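Local coordinates for protein type I modular polyketide synthase (Streptomyces albus subsp. albus, PDB 6IYR) that probably transfers an extender-unit acyl group from its coenzyme A thioester toward the acyl carrier protein, as the acyltransferase domain of module 8 of the salinomycin polyketide synthase, at residues Thr44-Leu49 / Ala84-Arg89; Leu250-Lys255 / Val327-Ala332; Pro343-Val348 / Phe358-Asp363; Val131-Gly136 / Glu396-Pro401. All coordinates share one frame; numbering follows the deposited sequence.

Contact 1: residues Thr44-Leu49 / Ala84-Arg89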
loop_
_atom_site.group_PDB
_atom_site.type_symbol
_atom_site.label_atom_id
_atom_site.label_comp_id
_atom_site.label_asym_id
_atom_site.label_seq_id
_atom_site.Cartn_x
_atom_site.Cartn_y
_atom_site.Cartn_z
ATOM N N THR A 44 22.823 2.700 -9.474
ATOM C CA THR A 44 22.915 1.923 -8.267
ATOM C C THR A 44 24.371 1.673 -7.918
ATOM O O THR A 44 25.208 1.527 -8.777
ATOM C CB THR A 44 22.169 0.572 -8.402
ATOM O OG1 THR A 44 22.728 -0.198 -9.459
ATOM C CG2 THR A 44 20.725 0.819 -8.707
ATOM N N VAL A 45 24.674 1.693 -6.643
ATOM C CA VAL A 45 25.965 1.283 -6.201
ATOM C C VAL A 45 25.807 0.475 -4.914
ATOM O O VAL A 45 24.792 0.611 -4.218
ATOM C CB VAL A 45 26.832 2.533 -5.981
ATOM C CG1 VAL A 45 26.302 3.353 -4.822
ATOM C CG2 VAL A 45 28.277 2.135 -5.759
ATOM N N SER A 46 26.756 -0.416 -4.624
ATOM C CA SER A 46 26.762 -1.105 -3.338
ATOM C C SER A 46 28.170 -1.394 -2.848
ATOM O O SER A 46 29.098 -1.460 -3.629
ATOM C CB SER A 46 26.015 -2.417 -3.466
ATOM O OG SER A 46 26.458 -3.091 -4.610
ATOM N N ALA A 47 28.313 -1.640 -1.557
ATOM C CA ALA A 47 29.588 -2.047 -0.992
ATOM C C ALA A 47 29.332 -2.960 0.196
ATOM O O ALA A 47 28.186 -3.223 0.567
ATOM C CB ALA A 47 30.376 -0.821 -0.546
ATOM N N LYS A 48 30.405 -3.386 0.841
ATOM C CA LYS A 48 30.277 -4.245 1.984
ATOM C C LYS A 48 29.983 -3.436 3.209
ATOM O O LYS A 48 29.343 -3.925 4.116
ATOM C CB LYS A 48 31.541 -5.059 2.188
ATOM C CG LYS A 48 31.530 -6.368 1.421
ATOM C CD LYS A 48 31.781 -7.555 2.343
ATOM C CE LYS A 48 32.364 -8.739 1.589
ATOM N NZ LYS A 48 33.783 -8.490 1.214
ATOM N N LEU A 49 30.362 -2.167 3.222
ATOM C CA LEU A 49 30.018 -1.324 4.358
ATOM C C LEU A 49 29.591 0.070 3.946
ATOM O O LEU A 49 29.919 0.519 2.857
ATOM C CB LEU A 49 31.209 -1.188 5.296
ATOM C CG LEU A 49 31.677 -2.444 6.018
ATOM C CD1 LEU A 49 32.799 -3.116 5.232
ATOM C CD2 LEU A 49 32.135 -2.030 7.411
ATOM N N ALA A 84 26.496 -8.713 -8.840
ATOM C CA ALA A 84 25.658 -8.992 -7.693
ATOM C C ALA A 84 25.993 -7.900 -6.719
ATOM O O ALA A 84 27.155 -7.629 -6.432
ATOM C CB ALA A 84 25.964 -10.350 -7.111
ATOM N N ALA A 85 24.952 -7.275 -6.213
ATOM C CA ALA A 85 25.085 -6.134 -5.331
ATOM C C ALA A 85 25.276 -6.538 -3.880
ATOM O O ALA A 85 24.659 -7.471 -3.401
ATOM C CB ALA A 85 23.894 -5.224 -5.480
ATOM N N LEU A 86 26.129 -5.794 -3.194
ATOM C CA LEU A 86 26.477 -6.026 -1.799
ATOM C C LEU A 86 25.483 -5.498 -0.763
ATOM O O LEU A 86 24.513 -4.868 -1.111
ATOM C CB LEU A 86 27.890 -5.539 -1.527
ATOM C CG LEU A 86 28.928 -6.377 -2.272
ATOM C CD1 LEU A 86 28.808 -7.831 -1.862
ATOM C CD2 LEU A 86 28.755 -6.262 -3.772
ATOM N N GLU A 87 25.722 -5.816 0.501
ATOM C CA GLU A 87 24.866 -5.430 1.620
ATOM C C GLU A 87 24.568 -3.948 1.879
ATOM O O GLU A 87 23.470 -3.613 2.265
ATOM C CB GLU A 87 25.386 -6.049 2.909
ATOM C CG GLU A 87 25.299 -7.559 2.916
ATOM C CD GLU A 87 25.205 -8.148 4.311
ATOM O OE1 GLU A 87 25.565 -7.446 5.288
ATOM O OE2 GLU A 87 24.773 -9.321 4.420
ATOM N N SER A 88 25.540 -3.070 1.722
ATOM C CA SER A 88 25.302 -1.667 1.963
ATOM C C SER A 88 25.104 -0.944 0.609
ATOM O O SER A 88 25.813 -1.234 -0.365
ATOM C CB SER A 88 26.449 -1.112 2.808
ATOM O OG SER A 88 26.631 0.249 2.530
ATOM N N ARG A 89 23.968 -0.257 0.453
ATOM C CA ARG A 89 23.496 0.108 -0.901
ATOM C C ARG A 89 23.050 1.559 -1.035
ATOM O O ARG A 89 22.652 2.203 -0.051
ATOM C CB ARG A 89 22.351 -0.793 -1.360
ATOM C CG ARG A 89 22.725 -2.247 -1.565
ATOM C CD ARG A 89 21.468 -3.079 -1.825
ATOM N NE ARG A 89 21.817 -4.444 -2.159
ATOM C CZ ARG A 89 21.002 -5.323 -2.716
ATOM N NH1 ARG A 89 21.437 -6.539 -2.975
ATOM N NH2 ARG A 89 19.765 -5.004 -3.030
#
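S46 faces R89 as a non-hydrogen-bonded pair of an antiparallel ladder, and its side chain reaches past that pair to the loop that leads into the second strand. Its hydroxyl is lodged between the backbone N and the carbonyl carbon (chi1 47°), from where OG accepts the amide of L86, N to OG 3.1 Å. The same oxygen touches the methyl of A85, OG to CB 3.4 Å, while CB of S46 rests on CG of R89 at 3.8 Å.

One step along, A47 and S88 form the hydrogen-bonded pair. A47 N donates to S88 O at 2.8 Å, and S88 N returns the bond to A47 O at 2.9 Å. L86 closes over this pair from the side: its CB presses on A47 O at 3.1 Å, so that carbonyl is held by an amide and flanked by a methylene. The hydroxyl of S88, swung anti to its own backbone N (chi1 151°), lies against the backbone of L49, with OG of S88 3.3 Å from C of L49. R89 ties the loop to its own strand, its extended chain bringing NE in the guanidinium plane to L86 O at 2.9 Å.

The ladder joins strand 41-47 to strand 88-94, the middle strand of a three-stranded antiparallel sheet completed by 116-120. Helix 50-65 packs on the face carrying V45, A47 and S88. On the face of S46 and R89, W442 of helix 431-443 receives the guanidinium both as a cation-pi partner and through its carbonyl O.

Contact 2: residues Leu250-Lys255 / Val327-Ala332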
loop_
_atom_site.group_PDB
_atom_site.type_symbol
_atom_site.label_atom_id
_atom_site.label_comp_id
_atom_site.label_asym_id
_atom_site.label_seq_id
_atom_site.Cartn_x
_atom_site.Cartn_y
_atom_site.Cartn_z
ATOM N N LEU A 250 -23.695 2.493 0.882
ATOM C CA LEU A 250 -24.440 3.722 0.756
ATOM C C LEU A 250 -25.489 3.861 1.848
ATOM O O LEU A 250 -25.782 4.976 2.291
ATOM C CB LEU A 250 -25.136 3.736 -0.582
ATOM C CG LEU A 250 -24.558 4.467 -1.784
ATOM C CD1 LEU A 250 -23.271 5.186 -1.545
ATOM C CD2 LEU A 250 -24.573 3.658 -3.059
ATOM N N ALA A 251 -26.027 2.745 2.321
ATOM C CA ALA A 251 -27.123 2.804 3.289
ATOM C C ALA A 251 -26.594 3.139 4.651
ATOM O O ALA A 251 -27.378 3.338 5.561
ATOM C CB ALA A 251 -27.846 1.463 3.346
ATOM N N LEU A 252 -25.280 3.060 4.845
ATOM C CA LEU A 252 -24.693 3.403 6.141
ATOM C C LEU A 252 -24.072 4.779 6.210
ATOM O O LEU A 252 -23.710 5.256 7.305
ATOM C CB LEU A 252 -23.654 2.375 6.582
ATOM C CG LEU A 252 -24.129 0.951 6.837
ATOM C CD1 LEU A 252 -23.073 0.254 7.679
ATOM C CD2 LEU A 252 -25.483 0.894 7.494
ATOM N N ALA A 253 -23.937 5.428 5.064
ATOM C CA ALA A 253 -23.186 6.691 4.981
ATOM C C ALA A 253 -23.930 7.780 5.717
ATOM O O ALA A 253 -25.138 7.876 5.596
ATOM C CB ALA A 253 -22.986 7.109 3.531
ATOM N N GLY A 254 -23.221 8.499 6.575
ATOM C CA GLY A 254 -23.819 9.540 7.361
ATOM C C GLY A 254 -24.398 9.040 8.675
ATOM O O GLY A 254 -24.970 9.829 9.400
ATOM N N LYS A 255 -24.270 7.751 8.992
ATOM C CA LYS A 255 -24.877 7.219 10.200
ATOM C C LYS A 255 -23.862 6.823 11.233
ATOM O O LYS A 255 -24.215 6.286 12.267
ATOM C CB LYS A 255 -25.779 6.025 9.894
ATOM C CG LYS A 255 -27.028 6.401 9.119
ATOM C CD LYS A 255 -27.867 5.175 8.756
ATOM C CE LYS A 255 -28.766 5.487 7.563
ATOM N NZ LYS A 255 -30.162 5.005 7.728
ATOM N N VAL A 327 -23.465 -2.827 10.316
ATOM C CA VAL A 327 -23.334 -3.570 9.063
ATOM C C VAL A 327 -24.422 -4.665 8.928
ATOM O O VAL A 327 -24.735 -5.136 7.826
ATOM C CB VAL A 327 -21.895 -4.195 9.023
ATOM C CG1 VAL A 327 -21.738 -5.155 7.881
ATOM C CG2 VAL A 327 -20.865 -3.070 8.887
ATOM N N GLU A 328 -25.019 -5.061 10.047
ATOM C CA GLU A 328 -26.075 -6.118 10.007
ATOM C C GLU A 328 -27.203 -5.696 9.123
ATOM O O GLU A 328 -27.795 -6.501 8.433
ATOM C CB GLU A 328 -26.603 -6.438 11.418
ATOM C CG GLU A 328 -25.601 -7.296 12.193
ATOM C CD GLU A 328 -25.724 -7.239 13.722
ATOM O OE1 GLU A 328 -26.617 -6.545 14.265
ATOM O OE2 GLU A 328 -24.892 -7.897 14.393
ATOM N N HIS A 329 -27.422 -4.397 9.050
ATOM C CA HIS A 329 -28.495 -3.844 8.236
ATOM C C HIS A 329 -28.322 -4.121 6.728
ATOM O O HIS A 329 -29.285 -4.132 5.990
ATOM C CB HIS A 329 -28.555 -2.343 8.542
ATOM C CG HIS A 329 -29.371 -1.538 7.589
ATOM N ND1 HIS A 329 -30.754 -1.564 7.595
ATOM C CD2 HIS A 329 -29.023 -0.479 6.816
ATOM C CE1 HIS A 329 -31.213 -0.660 6.742
ATOM N NE2 HIS A 329 -30.180 0.017 6.263
ATOM N N ILE A 330 -27.105 -4.331 6.243
ATOM C CA ILE A 330 -26.950 -4.620 4.815
ATOM C C ILE A 330 -26.471 -6.060 4.553
ATOM O O ILE A 330 -26.072 -6.429 3.432
ATOM C CB ILE A 330 -25.974 -3.635 4.138
ATOM C CG1 ILE A 330 -24.619 -3.646 4.896
ATOM C CG2 ILE A 330 -26.600 -2.261 4.107
ATOM C CD1 ILE A 330 -23.464 -2.962 4.166
ATOM N N ARG A 331 -26.494 -6.877 5.583
ATOM C CA ARG A 331 -26.024 -8.251 5.423
ATOM C C ARG A 331 -26.714 -8.979 4.281
ATOM O O ARG A 331 -26.053 -9.628 3.450
ATOM C CB ARG A 331 -26.223 -9.009 6.710
ATOM C CG ARG A 331 -25.808 -10.459 6.621
ATOM C CD ARG A 331 -26.362 -11.231 7.802
ATOM N NE ARG A 331 -25.374 -12.206 8.242
ATOM C CZ ARG A 331 -25.336 -13.491 7.897
ATOM N NH1 ARG A 331 -24.312 -14.245 8.300
ATOM N NH2 ARG A 331 -26.318 -14.041 7.187
ATOM N N ALA A 332 -28.040 -8.984 4.277
ATOM C CA ALA A 332 -28.741 -9.811 3.283
ATOM C C ALA A 332 -28.437 -9.297 1.877
ATOM O O ALA A 332 -28.248 -10.066 0.952
ATOM C CB ALA A 332 -30.235 -9.829 3.540
#
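A251 and L252 approach I330 and V327 across two turn-rich segments whose backbones stay well apart, the closest CA atoms being those of A251 and I330 at 7.6 Å, so the gap is bridged mainly by side chains, with L252 also reaching the backbone of V327. A251 offers a single methyl, which meets two neighbours: its CB lies 4.0 Å from CG2 of I330, and at the same distance from NE2 of H329.

L252 divides its two branches between different partners. CD1 points at the start of the other segment, 4.1 Å from V327 N, and also meets the CG2 methyl of V327. CD2 comes instead to the edge of the H329 imidazole, near the plane of the ring, 3.9 Å from CD2 of the histidine. The two side chains run past each other in opposite directions; with CG of H329 anti to its backbone N (chi1 167°), the ring extends alongside the leucine and reaches the methyl of A251.

Each segment is braced from within. L252 opens a type II beta turn closed by K255 N to L252 O at 3.1 Å, and G254 adopts the positive phi of 88° that favours glycine. On the other side, I330 N bonds to V327 O at 3.0 Å, just ahead of helix 331-337.

L252 also touches Y320 and Q326, and V327 leans on Y370 and L373 of helix 366-374. The strands and helices between 257 and 316 follow the beta-alpha-beta-beta-alpha-beta order of the ferredoxin-like subdomain of acyltransferases, and this apolar contact joins the chain entering that subdomain to the chain that has left it.

Contact 3: residues Pro343-Val348 / Phe358-Asp363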
loop_
_atom_site.group_PDB
_atom_site.type_symbol
_atom_site.label_atom_id
_atom_site.label_comp_id
_atom_site.label_asym_id
_atom_site.label_seq_id
_atom_site.Cartn_x
_atom_site.Cartn_y
_atom_site.Cartn_z
ATOM N N PRO A 343 -14.760 -17.947 -6.121
ATOM C CA PRO A 343 -13.409 -17.828 -5.664
ATOM C C PRO A 343 -12.627 -19.083 -6.005
ATOM O O PRO A 343 -13.195 -20.146 -6.104
ATOM C CB PRO A 343 -13.554 -17.687 -4.147
ATOM C CG PRO A 343 -14.890 -18.196 -3.827
ATOM C CD PRO A 343 -15.728 -17.915 -5.017
ATOM N N ARG A 344 -11.318 -18.992 -6.002
ATOM C CA ARG A 344 -10.529 -20.111 -6.423
ATOM C C ARG A 344 -9.202 -20.012 -5.745
ATOM O O ARG A 344 -9.020 -19.155 -4.884
ATOM C CB ARG A 344 -10.399 -20.088 -7.929
ATOM C CG ARG A 344 -9.520 -18.973 -8.432
ATOM C CD ARG A 344 -10.272 -18.079 -9.375
ATOM N NE ARG A 344 -9.354 -17.185 -10.074
ATOM C CZ ARG A 344 -9.557 -16.730 -11.308
ATOM N NH1 ARG A 344 -8.679 -15.913 -11.874
ATOM N NH2 ARG A 344 -10.673 -17.033 -11.949
ATOM N N THR A 345 -8.363 -21.021 -5.962
ATOM C CA THR A 345 -7.207 -21.227 -5.142
ATOM C C THR A 345 -6.303 -20.046 -5.425
ATOM O O THR A 345 -6.197 -19.650 -6.558
ATOM C CB THR A 345 -6.442 -22.534 -5.501
ATOM O OG1 THR A 345 -7.240 -23.688 -5.186
ATOM C CG2 THR A 345 -5.177 -22.626 -4.669
ATOM N N ALA A 346 -5.692 -19.478 -4.398
ATOM C CA ALA A 346 -4.822 -18.312 -4.586
ATOM C C ALA A 346 -3.439 -18.801 -4.919
ATOM O O ALA A 346 -2.902 -19.679 -4.221
ATOM C CB ALA A 346 -4.775 -17.467 -3.321
ATOM N N GLU A 347 -2.826 -18.129 -5.888
ATOM C CA GLU A 347 -1.443 -18.418 -6.301
ATOM C C GLU A 347 -0.395 -17.741 -5.454
ATOM O O GLU A 347 0.768 -18.113 -5.511
ATOM C CB GLU A 347 -1.233 -17.973 -7.736
ATOM C CG GLU A 347 -2.314 -18.430 -8.684
ATOM C CD GLU A 347 -2.084 -17.883 -10.072
ATOM O OE1 GLU A 347 -0.968 -17.378 -10.321
ATOM O OE2 GLU A 347 -3.028 -17.896 -10.887
ATOM N N VAL A 348 -0.784 -16.678 -4.751
ATOM C CA VAL A 348 0.098 -16.013 -3.805
ATOM C C VAL A 348 -0.518 -16.154 -2.429
ATOM O O VAL A 348 -1.707 -15.938 -2.261
ATOM C CB VAL A 348 0.248 -14.484 -4.093
ATOM C CG1 VAL A 348 1.176 -13.856 -3.064
ATOM C CG2 VAL A 348 0.784 -14.233 -5.497
ATOM N N PHE A 358 -3.751 -18.068 6.839
ATOM C CA PHE A 358 -3.636 -18.189 5.408
ATOM C C PHE A 358 -4.802 -18.994 4.911
ATOM O O PHE A 358 -5.289 -19.890 5.607
ATOM C CB PHE A 358 -2.348 -18.915 5.045
ATOM C CG PHE A 358 -1.116 -18.114 5.295
ATOM C CD1 PHE A 358 -0.706 -17.173 4.383
ATOM C CD2 PHE A 358 -0.337 -18.359 6.387
ATOM C CE1 PHE A 358 0.448 -16.457 4.578
ATOM C CE2 PHE A 358 0.804 -17.626 6.608
ATOM C CZ PHE A 358 1.225 -16.711 5.681
ATOM N N VAL A 359 -5.289 -18.633 3.744
ATOM C CA VAL A 359 -6.470 -19.261 3.187
ATOM C C VAL A 359 -6.061 -19.960 1.917
ATOM O O VAL A 359 -5.063 -19.613 1.264
ATOM C CB VAL A 359 -7.606 -18.264 2.828
ATOM C CG1 VAL A 359 -8.076 -17.542 4.054
ATOM C CG2 VAL A 359 -7.177 -17.294 1.734
ATOM N N THR A 360 -6.878 -20.914 1.526
ATOM C CA THR A 360 -6.755 -21.494 0.228
ATOM C C THR A 360 -7.164 -20.531 -0.871
ATOM O O THR A 360 -6.559 -20.510 -1.956
ATOM C CB THR A 360 -7.585 -22.805 0.149
ATOM O OG1 THR A 360 -7.010 -23.770 1.035
ATOM C CG2 THR A 360 -7.547 -23.349 -1.264
ATOM N N GLY A 361 -8.270 -19.824 -0.653
ATOM C CA GLY A 361 -8.750 -18.835 -1.609
ATOM C C GLY A 361 -10.147 -19.147 -2.088
ATOM O O GLY A 361 -10.927 -18.243 -2.422
ATOM N N THR A 362 -10.458 -20.441 -2.135
ATOM C CA THR A 362 -11.763 -20.903 -2.504
ATOM C C THR A 362 -12.812 -20.531 -1.465
ATOM O O THR A 362 -13.980 -20.571 -1.767
ATOM C CB THR A 362 -11.799 -22.450 -2.613
ATOM O OG1 THR A 362 -11.119 -22.999 -1.490
ATOM C CG2 THR A 362 -11.125 -22.952 -3.899
ATOM N N ASP A 363 -12.385 -20.273 -0.234
ATOM C CA ASP A 363 -13.259 -19.758 0.839
ATOM C C ASP A 363 -13.649 -18.243 0.750
ATOM O O ASP A 363 -14.483 -17.752 1.521
ATOM C CB ASP A 363 -12.638 -20.058 2.213
ATOM C CG ASP A 363 -11.109 -19.909 2.245
ATOM O OD1 ASP A 363 -10.478 -19.706 1.191
ATOM O OD2 ASP A 363 -10.522 -20.006 3.348
#
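T360 O is gripped from the other segment by two neighbouring groups. A346 N donates to it at 2.8 Å, in the carbonyl plane and with an N-H...O angle of 164°, and the CA-H of T345 adds a weaker contact, CA to O 3.3 Å. The A346-T360 bond is the one hydrogen bond between the segments; the rest is close packing of backbone and short side chains.

G361 makes that closeness possible. It has a positive phi of 121° and brings only backbone here, so R344 O comes within 3.0 Å of C of G361 and the two chains lie almost against each other. Its amide turns the opposite way, to OD1 of D363 at 2.9 Å, which fixes the bend after T360.

P343 lays one side of its ring over the end of this bend, with CB 3.2 Å from G361 O and CG 3.3 Å from T362 O. On the other flank three threonines gather. The methyl of T362 reaches CA of R344 at 3.8 Å, while T345 crosses T360 at a slant, its OG1 3.9 Å from CG2 of T360. T345 and T362 run side by side in the same direction.

R344 leads away from the contact, its NE bonded to G231 O, and backbone bonds tie the same segment to A230 and A232. At the far end, V359 pairs with F350. The two segments thus prolong the short beta-hairpin of strands 350-351 and 358-359, converging beyond its open end at the surface of the acyltransferase domain.

Contact 4: residues Val131-Gly136 / Glu396-Pro401; sequences VFPGQG and EASAHP
V131 and E396 pair as parallel neighbours in a beta-sheet. A397 N donates to V131 O at 3.0 Å, nearly in line with the carbonyl, and the CA-H of E396 meets the same oxygen, CA to O 3.5 Å. The paired strands end there, for A397 is the centre of an inverse gamma turn.

Apolar packing follows on both sides of this bond. The CB of A397 reaches CE2 of F132 at 4.0 Å, the ring itself being bedded among helices 188-208 and 222-230. P133 meets two residues through the same atom, its CG lying 3.9 Å from CB of S398 and 3.6 Å from CG of E396.

Polar contacts centre on the buried carboxylate of E396. With CG anti to the backbone N (chi1 -164°), the extended chain passes obliquely across P133, whose CG touches OE2 at 3.3 Å. The hydroxyl of S398 donates to that oxygen at 2.7 Å, from the anti side and 24° out of plane. V402 N binds OE2 as well, and L403 N takes OE1, so three donors hold the group, which would probably favour its ionised form.

Strands 129-132 and 393-396 are the central pair of the parallel sheet of the hydrolase-like core. The G-Q-G loop that follows strand 129-132 brings Q135 against Q221 of the presumed nucleophile elbow, consistent with the oxyanion-hole region of acyltransferases.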
loop_
_atom_site.group_PDB
_atom_site.type_symbol
_atom_site.label_atom_id
_atom_site.label_comp_id
_atom_site.label_asym_id
_atom_site.label_seq_id
_atom_site.Cartn_x
_atom_site.Cartn_y
_atom_site.Cartn_z
ATOM N N VAL A 131 1.041 -4.990 1.053
ATOM C CA VAL A 131 -0.008 -4.493 1.960
ATOM C C VAL A 131 -1.038 -3.645 1.223
ATOM O O VAL A 131 -0.684 -2.753 0.450
ATOM C CB VAL A 131 0.600 -3.659 3.087
ATOM C CG1 VAL A 131 -0.502 -3.119 3.997
ATOM C CG2 VAL A 131 1.562 -4.501 3.894
ATOM N N PHE A 132 -2.319 -3.972 1.379
ATOM C CA PHE A 132 -3.362 -3.274 0.660
ATOM C C PHE A 132 -4.301 -2.609 1.677
ATOM O O PHE A 132 -5.072 -3.292 2.353
ATOM C CB PHE A 132 -4.153 -4.253 -0.206
ATOM C CG PHE A 132 -3.346 -4.869 -1.319
ATOM C CD1 PHE A 132 -2.538 -5.978 -1.077
ATOM C CD2 PHE A 132 -3.314 -4.279 -2.573
ATOM C CE1 PHE A 132 -1.790 -6.539 -2.096
ATOM C CE2 PHE A 132 -2.626 -4.890 -3.630
ATOM C CZ PHE A 132 -1.865 -6.014 -3.386
ATOM N N PRO A 133 -4.181 -1.289 1.849
ATOM C CA PRO A 133 -5.010 -0.643 2.866
ATOM C C PRO A 133 -6.430 -0.486 2.415
ATOM O O PRO A 133 -6.765 -0.787 1.255
ATOM C CB PRO A 133 -4.379 0.758 3.036
ATOM C CG PRO A 133 -3.237 0.815 2.122
ATOM C CD PRO A 133 -3.348 -0.314 1.125
ATOM N N GLY A 134 -7.236 0.069 3.320
ATOM C CA GLY A 134 -8.616 0.437 3.024
ATOM C C GLY A 134 -8.718 1.922 2.681
ATOM O O GLY A 134 -7.963 2.475 1.893
ATOM N N GLN A 135 -9.560 2.599 3.428
ATOM C CA GLN A 135 -9.887 3.987 3.149
ATOM C C GLN A 135 -8.734 4.896 3.557
ATOM O O GLN A 135 -7.835 4.494 4.327
ATOM C CB GLN A 135 -11.137 4.362 3.951
ATOM C CG GLN A 135 -10.863 4.457 5.440
ATOM C CD GLN A 135 -10.414 5.855 5.854
ATOM O OE1 GLN A 135 -10.867 6.870 5.308
ATOM N NE2 GLN A 135 -9.487 5.908 6.783
ATOM N N GLY A 136 -8.783 6.131 3.061
ATOM C CA GLY A 136 -7.869 7.202 3.523
ATOM C C GLY A 136 -6.727 7.501 2.542
ATOM O O GLY A 136 -6.017 8.467 2.707
ATOM N N GLU A 396 3.554 -1.226 0.882
ATOM C CA GLU A 396 2.169 -0.796 0.726
ATOM C C GLU A 396 1.915 -0.338 -0.677
ATOM O O GLU A 396 2.535 0.596 -1.148
ATOM C CB GLU A 396 1.817 0.290 1.761
ATOM C CG GLU A 396 0.315 0.529 1.950
ATOM C CD GLU A 396 0.042 1.646 2.925
ATOM O OE1 GLU A 396 0.467 1.511 4.085
ATOM O OE2 GLU A 396 -0.549 2.663 2.517
ATOM N N ALA A 397 1.059 -1.074 -1.376
ATOM C CA ALA A 397 0.699 -0.785 -2.736
ATOM C C ALA A 397 -0.419 0.231 -2.794
ATOM O O ALA A 397 -1.481 -0.076 -3.330
ATOM C CB ALA A 397 0.209 -2.044 -3.430
ATOM N N SER A 398 -0.139 1.463 -2.370
ATOM C CA SER A 398 -1.179 2.472 -2.246
ATOM C C SER A 398 -0.776 3.803 -2.860
ATOM O O SER A 398 0.420 4.110 -2.969
ATOM C CB SER A 398 -1.499 2.683 -0.776
ATOM O OG SER A 398 -0.385 3.215 -0.093
ATOM N N ALA A 399 -1.763 4.688 -2.959
ATOM C CA ALA A 399 -1.596 6.020 -3.524
ATOM C C ALA A 399 -0.993 7.015 -2.516
ATOM O O ALA A 399 -0.532 8.100 -2.896
ATOM C CB ALA A 399 -2.946 6.527 -4.005
ATOM N N HIS A 400 -0.988 6.595 -1.253
ATOM C CA HIS A 400 -0.529 7.368 -0.127
ATOM C C HIS A 400 -0.439 6.430 1.071
ATOM O O HIS A 400 -1.377 5.707 1.329
ATOM C CB HIS A 400 -1.523 8.469 0.194
ATOM C CG HIS A 400 -1.038 9.393 1.253
ATOM N ND1 HIS A 400 -0.117 10.384 0.997
ATOM C CD2 HIS A 400 -1.264 9.419 2.584
ATOM C CE1 HIS A 400 0.224 10.966 2.131
ATOM N NE2 HIS A 400 -0.449 10.390 3.112
ATOM N N PRO A 401 0.687 6.439 1.815
ATOM C CA PRO A 401 0.938 5.508 2.914
ATOM C C PRO A 401 0.060 5.726 4.137
ATOM O O PRO A 401 0.161 6.746 4.759
ATOM C CB PRO A 401 2.378 5.773 3.315
ATOM C CG PRO A 401 2.927 6.740 2.315
ATOM C CD PRO A 401 1.776 7.411 1.645
#

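Overall arrangement
The centre of contact 4 lies about 4 Å from the centre of the chain, in the core sheet beside the presumed nucleophile elbow, and contacts 2 and 3 are both nested in the long loop it closes. Contact 3 is the nearer, with closest atoms about 8 Å away; contact 2 is separated from contact 4 by about 12 Å at the nearest atoms. Contact 2 marks the ends of the ferredoxin-like subdomain, whereas contact 3 prolongs a surface hairpin later in the chain. Contact 1 belongs to a separate antiparallel sheet, its centre about 53 Å from that of contact 2, on opposite sides of the chain's centre, and about 30 Å from that of contact 4.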